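Local coordinates for DNA/RNA-binding protein Alba (Thermoplasma volcanium, PDB 4Z9E) that probably binds double-stranded DNA tightly but without sequence specificity and takes part in its compaction, as a member of the histone-like Alba family, at residues Lys39-Ala44 / Ser81-Thr86. Residues are numbered along the deposited sequence; the frame is centred on the assembly and turned at random.
Sequences KTISKA and SSIEIT
Helix-on-sheet packing in the Alba fold brings the first turn of helix 41-55 against one face of strand 80-88, an inner strand of the mixed sheet. Ile41 and Ile83 mark the register, their CA atoms 6.4 Å apart, and alternation along the strand turns Ser81, Ile83 and Ile85 to the helix while Glu84 points away. The joint is made by isoleucine side chains and one alanine CB. Ile83 presents CG2, not its longer arm, to the helix: its CG1 lies anti to the backbone N (chi1 -172°), which leaves CG2 lodged between N and the carbonyl carbon. That methyl lies 4.0 Å from both CG1 and CG2 of Ile41, and the two side chains pass each other at a slant. Ala44, one turn on, brings CB to 4.2 Å from the same Ile83 CG2, so a single methyl serves both helix residues. Ile41 reaches further with its extended second torsion (chi2 172°), which carries CD1 away from Ile83 and over the strand backbone, 3.5 Å from Ser81 O; Ser81 CB also touches this methyl, at 3.8 Å. At the other end, Ile85 CD1 rests 3.9 Å from Ala44 O. Replacing Ile41 with an alanine would probably uncover part of Ile83 CG2, leaving Ala44 there, and open a gap beside the Ser81 carbonyl. The subunit interface lies close by: Ile41 also packs on Ser42 of the second subunit, and Ser81 OG hydrogen-bonds Asp46 OD1 of that subunit. Backbone bonds tie Ile83 to Ala36 of strand 31-37 and Ser81 to Gly38, which follows it. With all six touching residues buried, the contact is van der Waals packing of aliphatic groups on one another and on two carbonyl oxygens, whereas polar bonding is directed to neighbouring strands and the partner subunit.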
ATOM      1  N   LYS A  39       7.032   7.021   2.276  1.00 48.92           N
ATOM      2  CA  LYS A  39       7.629   5.914   2.986  1.00 51.12           C
ATOM      3  C   LYS A  39       6.654   5.254   3.960  1.00 51.64           C
ATOM      4  O   LYS A  39       6.585   4.023   4.022  1.00 52.82           O
ATOM      5  CB  LYS A  39       8.894   6.372   3.704  1.00 59.68           C
ATOM      6  CG  LYS A  39      10.031   6.773   2.773  1.00 78.17           C
ATOM      7  CD  LYS A  39      11.254   7.242   3.566  1.00 89.32           C
ATOM      8  CE  LYS A  39      12.426   7.631   2.661  1.00 83.77           C
ATOM      9  NZ  LYS A  39      13.598   8.107   3.461  1.00 83.89           N
ATOM     10  N   THR A  40       5.854   6.055   4.658  1.00 49.56           N
ATOM     11  CA  THR A  40       4.997   5.539   5.719  1.00 51.87           C
ATOM     12  C   THR A  40       3.787   4.733   5.249  1.00 50.64           C
ATOM     13  O   THR A  40       3.065   4.155   6.068  1.00 51.79           O
ATOM     14  CB  THR A  40       4.603   6.645   6.724  1.00 54.60           C
ATOM     15  OG1 THR A  40       4.230   7.812   6.012  1.00 58.67           O
ATOM     16  CG2 THR A  40       5.805   7.012   7.577  1.00 64.48           C
ATOM     17  N   ILE A  41       3.567   4.671   3.938  1.00 50.96           N
ATOM     18  CA  ILE A  41       2.602   3.721   3.375  1.00 45.40           C
ATOM     19  C   ILE A  41       2.831   2.283   3.898  1.00 49.14           C
ATOM     20  O   ILE A  41       1.867   1.556   4.174  1.00 52.50           O
ATOM     21  CB  ILE A  41       2.606   3.788   1.835  1.00 44.59           C
ATOM     22  CG1 ILE A  41       2.010   5.130   1.385  1.00 46.56           C
ATOM     23  CG2 ILE A  41       1.860   2.618   1.204  1.00 40.20           C
ATOM     24  CD1 ILE A  41       2.132   5.390  -0.099  1.00 43.95           C
ATOM     25  N   SER A  42       4.093   1.890   4.071  1.00 44.79           N
ATOM     26  CA  SER A  42       4.416   0.620   4.709  1.00 47.77           C
ATOM     27  C   SER A  42       3.842   0.523   6.114  1.00 48.56           C
ATOM     28  O   SER A  42       3.269  -0.495   6.512  1.00 49.56           O
ATOM     29  CB  SER A  42       5.931   0.462   4.777  1.00 43.60           C
ATOM     30  OG  SER A  42       6.403  -0.019   3.547  1.00 51.09           O
ATOM     31  N   LYS A  43       4.052   1.574   6.885  1.00 46.74           N
ATOM     32  CA  LYS A  43       3.601   1.587   8.255  1.00 49.93           C
ATOM     33  C   LYS A  43       2.064   1.597   8.355  1.00 49.62           C
ATOM     34  O   LYS A  43       1.501   0.958   9.236  1.00 49.78           O
ATOM     35  CB  LYS A  43       4.226   2.772   8.984  1.00 50.68           C
ATOM     36  CG  LYS A  43       3.919   2.826  10.468  1.00 54.56           C
ATOM     37  CD  LYS A  43       4.324   4.153  11.092  1.00 56.64           C
ATOM     38  CE  LYS A  43       5.757   4.146  11.553  1.00 54.52           C
ATOM     39  NZ  LYS A  43       5.974   5.349  12.401  1.00 58.06           N
ATOM     40  N   ALA A  44       1.382   2.311   7.466  1.00 46.47           N
ATOM     41  CA  ALA A  44      -0.078   2.296   7.474  1.00 43.20           C
ATOM     42  C   ALA A  44      -0.613   0.878   7.270  1.00 41.00           C
ATOM     43  O   ALA A  44      -1.581   0.482   7.909  1.00 42.62           O
ATOM     44  CB  ALA A  44      -0.650   3.246   6.427  1.00 37.00           C
ATOM     45  N   SER A  81       3.182   9.303  -3.420  1.00 50.25           N
ATOM     46  CA  SER A  81       2.121   8.289  -3.346  1.00 46.92           C
ATOM     47  C   SER A  81       1.361   8.365  -2.004  1.00 48.80           C
ATOM     48  O   SER A  81       1.911   8.731  -0.958  1.00 44.17           O
ATOM     49  CB  SER A  81       2.720   6.892  -3.494  1.00 51.10           C
ATOM     50  OG  SER A  81       3.091   6.589  -4.833  1.00 56.97           O
ATOM     51  N   SER A  82       0.089   8.001  -2.032  1.00 48.73           N
ATOM     52  CA  SER A  82      -0.705   8.012  -0.829  1.00 48.85           C
ATOM     53  C   SER A  82      -1.655   6.806  -0.778  1.00 49.56           C
ATOM     54  O   SER A  82      -2.057   6.260  -1.825  1.00 47.47           O
ATOM     55  CB  SER A  82      -1.467   9.336  -0.711  1.00 49.50           C
ATOM     56  OG  SER A  82      -2.784   9.188  -1.181  1.00 53.62           O
ATOM     57  N   ILE A  83      -2.000   6.386   0.435  1.00 45.78           N
ATOM     58  CA  ILE A  83      -2.945   5.293   0.620  1.00 45.79           C
ATOM     59  C   ILE A  83      -3.983   5.751   1.621  1.00 47.22           C
ATOM     60  O   ILE A  83      -3.686   6.523   2.532  1.00 45.32           O
ATOM     61  CB  ILE A  83      -2.270   3.969   1.043  1.00 40.10           C
ATOM     62  CG1 ILE A  83      -3.270   2.813   1.034  1.00 44.81           C
ATOM     63  CG2 ILE A  83      -1.673   4.094   2.423  1.00 44.55           C
ATOM     64  CD1 ILE A  83      -2.646   1.437   1.215  1.00 41.81           C
ATOM     65  N   GLU A  84      -5.207   5.296   1.397  1.00 49.45           N
ATOM     66  CA  GLU A  84      -6.308   5.498   2.301  1.00 52.75           C
ATOM     67  C   GLU A  84      -6.906   4.113   2.472  1.00 52.09           C
ATOM     68  O   GLU A  84      -7.316   3.489   1.482  1.00 52.06           O
ATOM     69  CB  GLU A  84      -7.304   6.471   1.682  1.00 59.91           C
ATOM     70  CG  GLU A  84      -8.590   6.702   2.449  1.00 73.05           C
ATOM     71  CD  GLU A  84      -9.596   7.556   1.667  1.00 89.52           C
ATOM     72  OE1 GLU A  84      -9.187   8.588   1.068  1.00 97.08           O
ATOM     73  OE2 GLU A  84     -10.801   7.199   1.643  1.00 90.76           O
ATOM     74  N   ILE A  85      -6.897   3.618   3.715  1.00 53.24           N
ATOM     75  CA  ILE A  85      -7.467   2.303   4.077  1.00 53.33           C
ATOM     76  C   ILE A  85      -8.686   2.485   4.988  1.00 56.59           C
ATOM     77  O   ILE A  85      -8.589   3.083   6.076  1.00 58.92           O
ATOM     78  CB  ILE A  85      -6.440   1.389   4.795  1.00 51.88           C
ATOM     79  CG1 ILE A  85      -5.141   1.275   4.006  1.00 51.42           C
ATOM     80  CG2 ILE A  85      -6.997  -0.005   5.017  1.00 48.87           C
ATOM     81  CD1 ILE A  85      -3.968   0.806   4.847  1.00 45.82           C
ATOM     82  N   THR A  86      -9.826   1.965   4.540  1.00 56.51           N
ATOM     83  CA  THR A  86     -11.071   2.024   5.302  1.00 57.57           C
ATOM     84  C   THR A  86     -11.344   0.696   5.991  1.00 50.16           C
ATOM     85  O   THR A  86     -11.456  -0.320   5.327  1.00 57.12           O
ATOM     86  CB  THR A  86     -12.279   2.354   4.386  1.00 54.71           C
ATOM     87  OG1 THR A  86     -12.022   3.580   3.713  1.00 57.41           O
ATOM     88  CG2 THR A  86     -13.570   2.495   5.182  1.00 51.69           C
TER